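Local coordinates for protein gamma-glutamyltranspeptidase (Ggt) (PDB 5BPK) that probably hydrolyses gamma-glutamyl bonds or transfers the gamma-glutamyl group to acceptors, as an N-terminal nucleophile hydrolase of Helicobacter pylori, at residues V119-H125 / M161-A166. Sequence-based numbering, arbitrary orientation. Where two conformers were deposited one is given.
Sequences VSAPRFH and MGDVNA. With EDO (1,2-ethanediol), chain R; EDO (1,2-ethanediol), chain H.
Arg123 NH1 is gripped by two acceptors: it donates to the carbonyl oxygen of Met161 at 2.8 Å and forms a salt bridge to Asp183 OD2. The first bond is moderately straight, with 153° at the hydrogen, and each partner lies in the plane of the other, Met161 O at the guanidinium edge and NH1 in the carbonyl plane. Arg123 thus ties the loop leading to strand 166-171 to the segment that follows helix 115-120. The Arg123 side chain runs extended from CG to NE, which carries the charged end across to 161-166. Asp183 OD2 also accepts the backbone N-H of Val164, so one carboxylate oxygen serves both segments, and its negative charge probably helps offset that of the buried guanidinium. Beyond the polar edge, Val164 sets its CG2 methyl obliquely to the guanidinium plane, 3.4 Å from Arg123 NH2. Its other methyl, CG1, meets Val119 CG2 at 3.8 Å, and Ala166 CB approaches that same Val119 methyl at 4.2 Å. In the Ntn-hydrolase fold of this enzyme, the contact joins the end of helix 115-120 and the irregular chain after it to the loop entering strand 166-171, a strand flanked by 84-89 and 176-181 in an antiparallel sheet; Val164 and Ala166 also touch Val89 of strand 84-89. At the far end Met161 does the packing with its thioether. Met161 SD rests 3.4 Å from His125 CB and stands oblique to the imidazole, 4.8 Å from the ring centroid. A bend at chi3 (-76°) turns the terminal methyl, Met161 CE, back against the Arg123 backbone, 3.3 Å from Arg123 O. The imidazole itself is held by Thr99 OG1 at ND1 and Gln127 OE1 at NE2.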
# COMPACT_ATOMS: atom_id res chain seq x y z
N VAL B 119 5.79 15.55 3.95
CA VAL B 119 4.54 14.79 4.13
C VAL B 119 3.28 15.68 4.21
O VAL B 119 2.25 15.38 3.59
CB VAL B 119 4.63 13.86 5.36
CG1 VAL B 119 3.27 13.24 5.69
CG2 VAL B 119 5.69 12.77 5.12
N SER B 120 3.34 16.77 4.98
CA SER B 120 2.18 17.65 5.15
C SER B 120 1.82 18.42 3.88
O SER B 120 0.66 18.77 3.67
CB SER B 120 2.41 18.63 6.29
OG SER B 120 2.43 17.95 7.53
N ALA B 121 2.82 18.70 3.04
CA ALA B 121 2.62 19.53 1.84
C ALA B 121 1.44 19.04 1.00
O ALA B 121 1.30 17.82 0.79
CB ALA B 121 3.88 19.56 0.99
N PRO B 122 0.59 19.97 0.55
CA PRO B 122 -0.53 19.57 -0.30
C PRO B 122 -0.09 18.78 -1.54
O PRO B 122 0.98 19.03 -2.07
CB PRO B 122 -1.15 20.90 -0.70
CG PRO B 122 -0.94 21.76 0.52
CD PRO B 122 0.46 21.39 0.96
N ARG B 123 -0.95 17.85 -1.96
CA ARG B 123 -0.66 16.91 -3.03
C ARG B 123 -1.62 17.11 -4.20
O ARG B 123 -2.77 17.50 -3.99
CB ARG B 123 -0.82 15.48 -2.51
CG ARG B 123 0.29 15.08 -1.57
CD ARG B 123 -0.05 13.80 -0.75
NE ARG B 123 0.90 13.69 0.35
CZ ARG B 123 0.77 12.94 1.43
NH1 ARG B 123 -0.31 12.21 1.64
NH2 ARG B 123 1.73 12.97 2.34
N PHE B 124 -1.13 16.85 -5.42
CA PHE B 124 -1.97 16.82 -6.62
C PHE B 124 -1.88 15.42 -7.23
O PHE B 124 -1.06 14.61 -6.82
CB PHE B 124 -1.58 17.89 -7.65
CG PHE B 124 -0.19 17.76 -8.18
CD1 PHE B 124 0.08 16.99 -9.32
CD2 PHE B 124 0.87 18.36 -7.53
CE1 PHE B 124 1.38 16.86 -9.79
CE2 PHE B 124 2.16 18.22 -7.97
CZ PHE B 124 2.43 17.46 -9.11
N HIS B 125 -2.73 15.15 -8.20
CA HIS B 125 -2.80 13.81 -8.78
C HIS B 125 -3.40 13.85 -10.18
O HIS B 125 -4.40 14.52 -10.42
CB HIS B 125 -3.63 12.93 -7.84
CG HIS B 125 -3.92 11.55 -8.36
ND1 HIS B 125 -2.97 10.56 -8.42
CD2 HIS B 125 -5.07 11.00 -8.83
CE1 HIS B 125 -3.52 9.46 -8.90
NE2 HIS B 125 -4.80 9.70 -9.15
N MET B 161 -5.53 12.95 0.01
CA MET B 161 -4.96 11.77 -0.60
C MET B 161 -3.80 11.26 0.23
O MET B 161 -2.83 11.97 0.44
CB MET B 161 -4.42 12.13 -1.97
CG MET B 161 -5.47 12.43 -3.00
SD MET B 161 -4.76 12.85 -4.59
CE MET B 161 -4.22 14.55 -4.29
N GLY B 162 -3.90 10.01 0.69
CA GLY B 162 -2.76 9.31 1.26
C GLY B 162 -2.65 9.35 2.76
O GLY B 162 -3.37 10.09 3.45
N ASP B 163 -1.70 8.57 3.27
CA ASP B 163 -1.38 8.53 4.70
C ASP B 163 0.05 8.00 4.82
O ASP B 163 0.29 6.82 5.02
CB ASP B 163 -2.39 7.68 5.46
CG ASP B 163 -2.09 7.60 6.95
OD1 ASP B 163 -1.22 8.35 7.43
OD2 ASP B 163 -2.70 6.76 7.63
N VAL B 164 0.99 8.91 4.64
CA VAL B 164 2.40 8.58 4.59
C VAL B 164 3.01 8.51 5.99
O VAL B 164 2.85 9.42 6.79
CB VAL B 164 3.16 9.64 3.77
CG1 VAL B 164 4.68 9.35 3.78
CG2 VAL B 164 2.61 9.72 2.34
N ASN B 165 3.69 7.41 6.26
CA ASN B 165 4.56 7.28 7.41
C ASN B 165 5.96 7.14 6.85
O ASN B 165 6.24 6.19 6.11
CB ASN B 165 4.13 6.10 8.26
CG ASN B 165 2.76 6.31 8.84
OD1 ASN B 165 2.54 7.29 9.57
ND2 ASN B 165 1.81 5.43 8.51
N ALA B 166 6.81 8.10 7.16
CA ALA B 166 8.11 8.21 6.52
C ALA B 166 9.23 8.53 7.51
O ALA B 166 9.00 9.14 8.56
CB ALA B 166 8.05 9.25 5.41
C1 EDO R . -1.11 20.76 -4.57
O1 EDO R . -0.52 21.23 -5.78
C2 EDO R . -2.64 20.68 -4.73
O2 EDO R . -3.31 20.15 -3.56
C1 EDO H . 0.52 21.26 10.31
O1 EDO H . -0.56 20.87 11.19
C2 EDO H . 1.14 20.03 9.64
O2 EDO H . 2.33 19.56 10.33